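Local coordinates for protein D-glycerate 3-kinase (Cryptococcus neoformans var. grubii serotype A, PDB 6CKG) that probably phosphorylates D-glycerate, using a P-loop kinase-type fold built round a mostly parallel sheet, at residues A[21-25]-A[66-71]; A[201-205]-A[217-221]; A[84-89]-A[115-121]. One frame throughout, in Å; residues are numbered along the deposited sequence.

Interaction 1 of 3, residues A[21-25]-A[66-71]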
loop_
_atom_site.group_PDB
_atom_site.type_symbol
_atom_site.label_atom_id
_atom_site.label_comp_id
_atom_site.label_asym_id
_atom_site.label_seq_id
_atom_site.Cartn_x
_atom_site.Cartn_y
_atom_site.Cartn_z
ATOM N N VAL A 21 -6.929 15.593 -4.817
ATOM C CA VAL A 21 -8.216 14.923 -4.645
ATOM C C VAL A 21 -9.072 15.099 -5.896
ATOM O O VAL A 21 -9.602 14.126 -6.445
ATOM C CB VAL A 21 -8.934 15.444 -3.386
ATOM C CG1 VAL A 21 -10.438 15.135 -3.445
ATOM C CG2 VAL A 21 -8.320 14.845 -2.145
ATOM N N GLN A 22 -9.192 16.339 -6.384
ATOM C CA GLN A 22 -10.002 16.602 -7.576
ATOM C C GLN A 22 -9.466 15.863 -8.793
ATOM O O GLN A 22 -10.237 15.309 -9.588
ATOM C CB GLN A 22 -10.045 18.101 -7.879
ATOM C CG GLN A 22 -10.671 18.945 -6.797
ATOM C CD GLN A 22 -10.856 20.384 -7.235
ATOM O OE1 GLN A 22 -10.572 20.736 -8.383
ATOM N NE2 GLN A 22 -11.337 21.225 -6.323
ATOM N N GLN A 23 -8.149 15.875 -8.979
ATOM C CA GLN A 23 -7.579 15.200 -10.133
ATOM C C GLN A 23 -7.750 13.694 -10.022
ATOM O O GLN A 23 -8.034 13.025 -11.022
ATOM C CB GLN A 23 -6.103 15.575 -10.284
ATOM C CG GLN A 23 -5.900 16.992 -10.797
ATOM C CD GLN A 23 -4.438 17.332 -10.957
ATOM O OE1 GLN A 23 -3.701 16.622 -11.637
ATOM N NE2 GLN A 23 -4.005 18.407 -10.309
ATOM N N THR A 24 -7.590 13.140 -8.818
ATOM C CA THR A 24 -7.796 11.705 -8.643
ATOM C C THR A 24 -9.253 11.326 -8.877
ATOM O O THR A 24 -9.541 10.275 -9.466
ATOM C CB THR A 24 -7.348 11.263 -7.252
ATOM O OG1 THR A 24 -5.970 11.611 -7.057
ATOM C CG2 THR A 24 -7.498 9.764 -7.115
ATOM N N ALA A 25 -10.181 12.189 -8.452
ATOM C CA ALA A 25 -11.598 11.954 -8.710
ATOM C C ALA A 25 -11.886 11.911 -10.203
ATOM O O ALA A 25 -12.620 11.035 -10.677
ATOM C CB ALA A 25 -12.441 13.041 -8.039
ATOM N N LEU A 66 -9.543 11.598 2.195
ATOM C CA LEU A 66 -10.509 12.556 1.671
ATOM C C LEU A 66 -11.263 12.052 0.454
ATOM O O LEU A 66 -12.434 12.394 0.282
ATOM C CB LEU A 66 -9.800 13.859 1.284
ATOM C CG LEU A 66 -9.061 14.585 2.406
ATOM C CD1 LEU A 66 -8.160 15.656 1.829
ATOM C CD2 LEU A 66 -10.065 15.177 3.391
ATOM N N LEU A 67 -10.616 11.253 -0.389
ATOM C CA LEU A 67 -11.213 10.877 -1.665
ATOM C C LEU A 67 -12.536 10.131 -1.536
ATOM O O LEU A 67 -13.449 10.434 -2.325
ATOM C CB LEU A 67 -10.210 10.050 -2.479
ATOM C CG LEU A 67 -10.661 9.512 -3.841
ATOM C CD1 LEU A 67 -10.974 10.657 -4.802
ATOM C CD2 LEU A 67 -9.587 8.600 -4.431
ATOM N N PRO A 68 -12.707 9.154 -0.631
ATOM C CA PRO A 68 -14.024 8.488 -0.533
ATOM C C PRO A 68 -15.179 9.439 -0.270
ATOM O O PRO A 68 -16.200 9.370 -0.972
ATOM C CB PRO A 68 -13.833 7.497 0.625
ATOM C CG PRO A 68 -12.364 7.230 0.653
ATOM C CD PRO A 68 -11.716 8.526 0.267
ATOM N N ASP A 69 -15.063 10.320 0.727
ATOM C CA ASP A 69 -16.188 11.206 1.039
ATOM C C ASP A 69 -16.433 12.206 -0.082
ATOM O O ASP A 69 -17.562 12.671 -0.267
ATOM C CB ASP A 69 -15.942 11.944 2.351
ATOM C CG ASP A 69 -15.976 11.025 3.554
ATOM O OD1 ASP A 69 -16.713 10.015 3.523
ATOM O OD2 ASP A 69 -15.264 11.319 4.534
ATOM N N TYR A 70 -15.391 12.543 -0.833
ATOM C CA TYR A 70 -15.540 13.440 -1.973
ATOM C C TYR A 70 -16.341 12.770 -3.087
ATOM O O TYR A 70 -17.273 13.368 -3.643
ATOM C CB TYR A 70 -14.147 13.852 -2.460
ATOM C CG TYR A 70 -14.117 14.956 -3.473
ATOM C CD1 TYR A 70 -14.151 14.677 -4.834
ATOM C CD2 TYR A 70 -14.020 16.282 -3.076
ATOM C CE1 TYR A 70 -14.103 15.688 -5.772
ATOM C CE2 TYR A 70 -13.983 17.305 -4.016
ATOM C CZ TYR A 70 -14.028 16.999 -5.356
ATOM O OH TYR A 70 -13.990 18.007 -6.286
ATOM N N LEU A 71 -15.996 11.517 -3.419
ATOM C CA LEU A 71 -16.711 10.802 -4.476
ATOM C C LEU A 71 -18.153 10.503 -4.077
ATOM O O LEU A 71 -19.066 10.591 -4.912
ATOM C CB LEU A 71 -15.967 9.511 -4.828
ATOM C CG LEU A 71 -14.631 9.749 -5.552
ATOM C CD1 LEU A 71 -13.832 8.457 -5.770
ATOM C CD2 LEU A 71 -14.875 10.464 -6.873
#

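Interaction 2 of 3, residues A[201-205]-A[217-221]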
loop_
_atom_site.group_PDB
_atom_site.type_symbol
_atom_site.label_atom_id
_atom_site.label_comp_id
_atom_site.label_asym_id
_atom_site.label_seq_id
_atom_site.Cartn_x
_atom_site.Cartn_y
_atom_site.Cartn_z
ATOM N N ALA A 201 24.758 -1.009 -5.537
ATOM C CA ALA A 201 24.781 -0.175 -4.340
ATOM C C ALA A 201 26.149 -0.194 -3.685
ATOM O O ALA A 201 26.657 0.843 -3.243
ATOM C CB ALA A 201 23.722 -0.664 -3.349
ATOM N N GLY A 202 26.753 -1.379 -3.586
ATOM C CA GLY A 202 28.043 -1.480 -2.925
ATOM C C GLY A 202 29.151 -0.774 -3.680
ATOM O O GLY A 202 30.086 -0.250 -3.070
ATOM N N ARG A 203 29.060 -0.742 -5.009
ATOM C CA ARG A 203 30.063 -0.047 -5.808
ATOM C C ARG A 203 29.898 1.466 -5.760
ATOM O O ARG A 203 30.873 2.193 -5.967
ATOM C CB ARG A 203 30.011 -0.530 -7.259
ATOM C CG ARG A 203 30.739 -1.852 -7.492
ATOM C CD ARG A 203 30.818 -2.188 -8.975
ATOM N NE ARG A 203 29.515 -2.045 -9.621
ATOM C CZ ARG A 203 28.673 -3.047 -9.836
ATOM N NH1 ARG A 203 27.512 -2.812 -10.426
ATOM N NH2 ARG A 203 28.988 -4.284 -9.452
ATOM N N GLN A 204 28.690 1.958 -5.473
ATOM C CA GLN A 204 28.452 3.397 -5.475
ATOM C C GLN A 204 28.852 4.065 -4.165
ATOM O O GLN A 204 29.180 5.255 -4.159
ATOM C CB GLN A 204 26.977 3.692 -5.759
ATOM C CG GLN A 204 26.481 3.229 -7.122
ATOM C CD GLN A 204 25.279 4.030 -7.601
ATOM O OE1 GLN A 204 25.228 5.250 -7.435
ATOM N NE2 GLN A 204 24.306 3.346 -8.199
ATOM N N TRP A 205 28.840 3.331 -3.058
ATOM C CA TRP A 205 28.911 3.957 -1.739
ATOM C C TRP A 205 30.311 3.929 -1.122
ATOM O O TRP A 205 30.933 2.877 -1.005
ATOM C CB TRP A 205 27.903 3.286 -0.797
ATOM C CG TRP A 205 27.870 3.892 0.561
ATOM C CD1 TRP A 205 28.306 3.324 1.722
ATOM C CD2 TRP A 205 27.390 5.198 0.908
ATOM N NE1 TRP A 205 28.121 4.191 2.773
ATOM C CE2 TRP A 205 27.564 5.349 2.300
ATOM C CE3 TRP A 205 26.830 6.252 0.177
ATOM C CZ2 TRP A 205 27.197 6.513 2.977
ATOM C CZ3 TRP A 205 26.464 7.407 0.852
ATOM C CH2 TRP A 205 26.649 7.527 2.239
ATOM N N MET A 217 23.483 6.650 2.135
ATOM C CA MET A 217 23.783 5.247 1.876
ATOM C C MET A 217 22.513 4.510 1.472
ATOM O O MET A 217 21.475 4.680 2.121
ATOM C CB MET A 217 24.381 4.601 3.124
ATOM C CG MET A 217 24.851 3.166 2.947
ATOM S SD MET A 217 24.948 2.295 4.524
ATOM C CE MET A 217 26.317 1.177 4.237
ATOM N N PRO A 218 22.540 3.696 0.417
ATOM C CA PRO A 218 21.368 2.861 0.116
ATOM C C PRO A 218 21.087 1.901 1.268
ATOM O O PRO A 218 21.983 1.213 1.765
ATOM C CB PRO A 218 21.771 2.126 -1.169
ATOM C CG PRO A 218 22.854 3.000 -1.784
ATOM C CD PRO A 218 23.600 3.549 -0.597
ATOM N N THR A 219 19.829 1.872 1.714
ATOM C CA THR A 219 19.518 1.108 2.916
ATOM C C THR A 219 19.610 -0.399 2.699
ATOM O O THR A 219 19.726 -1.139 3.681
ATOM C CB THR A 219 18.133 1.469 3.439
ATOM O OG1 THR A 219 17.148 1.118 2.463
ATOM C CG2 THR A 219 18.053 2.956 3.730
ATOM N N ILE A 220 19.563 -0.880 1.454
ATOM C CA ILE A 220 19.696 -2.322 1.262
ATOM C C ILE A 220 21.046 -2.803 1.776
ATOM O O ILE A 220 21.176 -3.957 2.195
ATOM C CB ILE A 220 19.485 -2.731 -0.213
ATOM C CG1 ILE A 220 20.475 -2.032 -1.134
ATOM C CG2 ILE A 220 18.039 -2.457 -0.639
ATOM C CD1 ILE A 220 20.399 -2.515 -2.600
ATOM N N LEU A 221 22.059 -1.927 1.782
ATOM C CA LEU A 221 23.372 -2.303 2.303
ATOM C C LEU A 221 23.361 -2.516 3.810
ATOM O O LEU A 221 24.353 -3.013 4.347
ATOM C CB LEU A 221 24.421 -1.246 1.954
ATOM C CG LEU A 221 24.726 -1.038 0.461
ATOM C CD1 LEU A 221 25.816 -0.011 0.280
ATOM C CD2 LEU A 221 25.134 -2.352 -0.197
#

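Interaction 3 of 3, residues A[84-89]-A[115-121]. With EDO (1,2-ethanediol), chain C.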
loop_
_atom_site.group_PDB
_atom_site.type_symbol
_atom_site.label_atom_id
_atom_site.label_comp_id
_atom_site.label_asym_id
_atom_site.label_seq_id
_atom_site.Cartn_x
_atom_site.Cartn_y
_atom_site.Cartn_z
ATOM N N LEU A 84 -3.856 -1.706 3.343
ATOM C CA LEU A 84 -2.975 -2.861 3.524
ATOM C C LEU A 84 -2.650 -3.128 4.997
ATOM O O LEU A 84 -2.607 -4.286 5.430
ATOM C CB LEU A 84 -1.690 -2.654 2.729
ATOM C CG LEU A 84 -0.687 -3.806 2.766
ATOM C CD1 LEU A 84 -1.305 -5.006 2.077
ATOM C CD2 LEU A 84 0.598 -3.367 2.052
ATOM N N ASP A 85 -2.427 -2.073 5.784
ATOM C CA ASP A 85 -2.037 -2.261 7.181
ATOM C C ASP A 85 -3.134 -2.930 8.005
ATOM O O ASP A 85 -2.840 -3.541 9.033
ATOM C CB ASP A 85 -1.692 -0.926 7.826
ATOM C CG ASP A 85 -0.470 -0.280 7.230
ATOM O OD1 ASP A 85 0.019 -0.733 6.164
ATOM O OD2 ASP A 85 -0.007 0.700 7.844
ATOM N N ASP A 86 -4.400 -2.804 7.602
ATOM C CA ASP A 86 -5.455 -3.480 8.349
ATOM C C ASP A 86 -5.431 -4.985 8.137
ATOM O O ASP A 86 -6.170 -5.704 8.820
ATOM C CB ASP A 86 -6.828 -2.930 7.961
ATOM C CG ASP A 86 -7.082 -1.573 8.548
ATOM O OD1 ASP A 86 -6.900 -1.428 9.775
ATOM O OD2 ASP A 86 -7.429 -0.643 7.778
ATOM N N PHE A 87 -4.588 -5.462 7.225
ATOM C CA PHE A 87 -4.477 -6.867 6.872
ATOM C C PHE A 87 -3.144 -7.482 7.317
ATOM O O PHE A 87 -2.770 -8.558 6.842
ATOM C CB PHE A 87 -4.678 -7.029 5.367
ATOM C CG PHE A 87 -6.099 -6.780 4.918
ATOM C CD1 PHE A 87 -6.553 -5.491 4.661
ATOM C CD2 PHE A 87 -6.975 -7.837 4.750
ATOM C CE1 PHE A 87 -7.861 -5.270 4.257
ATOM C CE2 PHE A 87 -8.292 -7.616 4.345
ATOM C CZ PHE A 87 -8.730 -6.338 4.102
ATOM N N TYR A 88 -2.428 -6.841 8.237
ATOM C CA TYR A 88 -1.295 -7.512 8.874
ATOM C C TYR A 88 -1.730 -8.837 9.502
ATOM O O TYR A 88 -2.888 -9.012 9.901
ATOM C CB TYR A 88 -0.686 -6.631 9.965
ATOM C CG TYR A 88 0.242 -5.518 9.517
ATOM C CD1 TYR A 88 1.293 -5.756 8.629
ATOM C CD2 TYR A 88 0.091 -4.238 10.028
ATOM C CE1 TYR A 88 2.133 -4.733 8.256
ATOM C CE2 TYR A 88 0.922 -3.219 9.669
ATOM C CZ TYR A 88 1.940 -3.457 8.784
ATOM O OH TYR A 88 2.765 -2.408 8.448
ATOM N N LEU A 89 -0.781 -9.777 9.593
ATOM C CA LEU A 89 -0.984 -11.000 10.359
ATOM C C LEU A 89 -1.484 -10.678 11.757
ATOM O O LEU A 89 -1.182 -9.621 12.320
ATOM C CB LEU A 89 0.330 -11.798 10.476
ATOM C CG LEU A 89 0.926 -12.313 9.170
ATOM C CD1 LEU A 89 2.364 -12.822 9.432
ATOM C CD2 LEU A 89 0.019 -13.408 8.597
ATOM N N THR A 115 4.505 -10.120 6.137
ATOM C CA THR A 115 3.850 -9.824 7.405
ATOM C C THR A 115 2.357 -9.512 7.246
ATOM O O THR A 115 1.734 -9.037 8.194
ATOM C CB THR A 115 4.556 -8.654 8.101
ATOM O OG1 THR A 115 4.375 -7.451 7.339
ATOM C CG2 THR A 115 6.089 -8.939 8.286
ATOM N N HIS A 116 1.778 -9.777 6.075
ATOM C CA HIS A 116 0.358 -9.574 5.820
ATOM C C HIS A 116 -0.332 -10.917 5.662
ATOM O O HIS A 116 0.281 -11.910 5.254
ATOM C CB HIS A 116 0.125 -8.709 4.560
ATOM C CG HIS A 116 0.819 -7.389 4.620
ATOM N ND1 HIS A 116 2.058 -7.178 4.051
ATOM C CD2 HIS A 116 0.483 -6.229 5.234
ATOM C CE1 HIS A 116 2.448 -5.941 4.299
ATOM N NE2 HIS A 116 1.517 -5.344 5.021
ATOM N N ASP A 117 -1.617 -10.940 6.013
ATOM C CA ASP A 117 -2.429 -12.154 5.946
ATOM C C ASP A 117 -2.978 -12.232 4.529
ATOM O O ASP A 117 -4.012 -11.642 4.205
ATOM C CB ASP A 117 -3.529 -12.094 6.992
ATOM C CG ASP A 117 -4.331 -13.364 7.091
ATOM O OD1 ASP A 117 -4.445 -14.113 6.100
ATOM O OD2 ASP A 117 -4.868 -13.597 8.188
ATOM N N LEU A 118 -2.285 -12.968 3.673
ATOM C CA LEU A 118 -2.664 -12.984 2.263
ATOM C C LEU A 118 -3.973 -13.734 2.008
ATOM O O LEU A 118 -4.753 -13.288 1.157
ATOM C CB LEU A 118 -1.527 -13.559 1.406
ATOM C CG LEU A 118 -0.314 -12.625 1.308
ATOM C CD1 LEU A 118 0.860 -13.334 0.624
ATOM C CD2 LEU A 118 -0.685 -11.370 0.544
ATOM N N PRO A 119 -4.268 -14.857 2.689
ATOM C CA PRO A 119 -5.622 -15.437 2.544
ATOM C C PRO A 119 -6.736 -14.447 2.842
ATOM O O PRO A 119 -7.735 -14.415 2.111
ATOM C CB PRO A 119 -5.613 -16.604 3.538
ATOM C CG PRO A 119 -4.162 -17.041 3.547
ATOM C CD PRO A 119 -3.378 -15.760 3.452
ATOM N N LEU A 120 -6.581 -13.622 3.885
ATOM C CA LEU A 120 -7.634 -12.675 4.249
ATOM C C LEU A 120 -7.742 -11.549 3.225
ATOM O O LEU A 120 -8.849 -11.144 2.857
ATOM C CB LEU A 120 -7.374 -12.103 5.648
ATOM C CG LEU A 120 -8.464 -11.206 6.239
ATOM C CD1 LEU A 120 -9.791 -11.953 6.326
ATOM C CD2 LEU A 120 -8.069 -10.671 7.616
ATOM N N LEU A 121 -6.603 -11.015 2.783
ATOM C CA LEU A 121 -6.594 -10.033 1.701
ATOM C C LEU A 121 -7.313 -10.558 0.467
ATOM O O LEU A 121 -8.168 -9.876 -0.107
ATOM C CB LEU A 121 -5.152 -9.666 1.353
ATOM C CG LEU A 121 -4.541 -8.594 2.241
ATOM C CD1 LEU A 121 -3.010 -8.644 2.185
ATOM C CD2 LEU A 121 -5.073 -7.239 1.779
HETATM C C1 EDO C . -11.042 -1.608 6.957
HETATM O O1 EDO C . -10.332 -1.432 8.200
HETATM C C2 EDO C . -10.106 -2.240 5.932
HETATM O O2 EDO C . -9.003 -1.352 5.703
HETATM O O HOH W 1 1.893 -2.716 5.800
#

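Interaction 1 of 3, residues A[21-25]-A[66-71]
Val-21 lies over one face of the Tyr-70 ring, and this pair forms the centre of the contact. Its CG1 sits 3.9 Å from the ring centroid, 18° off the ring normal, a CH-pi contact displaced toward the CB end of the ring. The two methyls of Val-21 split the work: with chi1 at 161°, CG1 is anti to the backbone N and takes the ring, while CG2 turns the other way and meets Leu-66, CG2 to CB 3.9 Å, the two side chains crossing nearly at right angles. Ala-25, one turn further on, fits its CB between two residues of the other helix: CB is 3.9 Å from Tyr-70 CE1, obliquely to the ring, and 3.7 Å from Leu-71 CD2. Leu-67 reaches in only with its end. Its CD2 touches Thr-24 CG2 at 3.6 Å, and its CD1 lies against the backbone between Val-21 O and Ala-25 N, which are already bonded to each other within the helix. At the phenol end of Tyr-70 the contact thins out toward solvent: the exposed Gln-22 passes its CG 3.5 Å from Tyr-70 OH, a van der Waals touch. Thr-24 turns its hydroxyl back to Met-20 O and leaves its methyl for Leu-67.

The axes of the two short segments approach to 10.0 Å at -62°, an oblique crossing. Leu-63, earlier on helix 63-75, also touches Val-21 and Thr-24, and His-74 meets Tyr-70 edge-to-face. Beneath them lies the main sheet: Leu-71 rests on Leu-79 of strand 79-83, and Thr-24 on Phe-316 of strand 313-318, so helices 19-38 and 63-75 pack together over the strands.

Interaction 2 of 3, residues A[201-205]-A[217-221]
Trp-205 lays its indole flat against Met-217. Met-217 CG stands 3.5 Å from the centroid of the five-membered ring and only 13° off its normal, a CH-pi contact. CB of Met-217 is 3.4 Å from Trp-205 CE2, and the backbone N of Met-217 is 3.3 Å from CZ3, over the six-membered ring. The sulfur comes in less squarely: SD is 4.6 Å from the five-membered centroid, 32° off the normal, an oblique Met-aromatic contact. The two side chains cross at about a right angle; backbone N, CB and CG lie over the indole, while SD and CE carry on past the NE1/CD1 side. With CG anti to the backbone N, chi1 -178°, the tryptophan carries its ring away from the helix backbone and onto the loop.

The second half of the contact gathers round Ala-201 on the helix itself. Its CB meets Leu-221 CD2 at 3.8 Å, Ile-220 CD1 at 3.9 Å and Pro-218 CB at 4.0 Å, one methyl in a cup of three side chains. Leu-221 links the halves, since its CD1 also lies near Trp-205 CB.

Further out, the loop is held by helix 281-298. Glu-296 accepts from both Thr-219 OG1 and Ile-220 N, one carboxylate oxygen for each. The bond from Leu-221 N to Pro-218 O closes the short 3-10 turn that sets Leu-221 toward the helix.

Trp-205 is poorly ordered and residues 206-215 are not modelled, so its distances are approximate and the Ala-201 end is probably the firmer anchor. Side chains meet through apolar and aromatic surfaces, backbone atoms adding only van der Waals contacts; such non-directional packing depends on shape and burial and probably tolerates small shifts of the indole.

Interaction 3 of 3, residues A[84-89]-A[115-121]
Phe-87 and Leu-121 pack closely: Leu-121 CD2 sits over one face of the phenyl ring, 3.3 Å from CG, and Leu-120 closes on CD2 of the ring. Beside them Leu-84, its CG anti to the backbone N (chi1 -177°), stands across one face of His-116, with CD1 4.0 Å from the ring centroid. Tyr-88 runs alongside His-116, the planes 11° apart but slid so far that the rings barely overlap. Two backbone bonds lock the segments, Asp-117 N to Phe-87 O at 2.8 Å, almost straight, and Leu-89 N to Thr-115 O at 3.0 Å.

Away from this packing, polar groups meet small molecules. A water in the plane of the imidazole bridges His-116 NE2 and Asp-85 OD1, 2.8 Å from each, while ND1 is held by Tyr-238. Separately, Asp-86 accepts from an ethanediol, probably from the crystallisation liquor.

Tyr-88 and His-116 form a single antiparallel, non-hydrogen-bonded bridge, and Asp-117 then N-caps helix 118-129, accepting from Leu-120 N with OD1 while OD2 salt-bridges Arg-163. The loop leaves strand 79-83 at the C-terminal ends of the parallel strands, where P-loop kinases generally place their active site.

In the fold
Along the chain the order is interaction 1, interaction 3, interaction 2. Interactions 1 and 3 are tied most directly, since strand 79-83 connects helix 63-75 of the first to the loop 84-89 of the third; their centres are 25 Å apart. Interaction 2 lies on the opposite side of the chain's centre from interaction 1, with centres 38 Å apart, and 30 Å from interaction 3. None touches another. Interaction 1 packs two helices over the main sheet, interaction 3 builds the loops beyond its edge strand, probably near the catalytic region, and interaction 2 joins the last part of helix 191-204 to the loop 217-221, which helix 281-298 holds in turn.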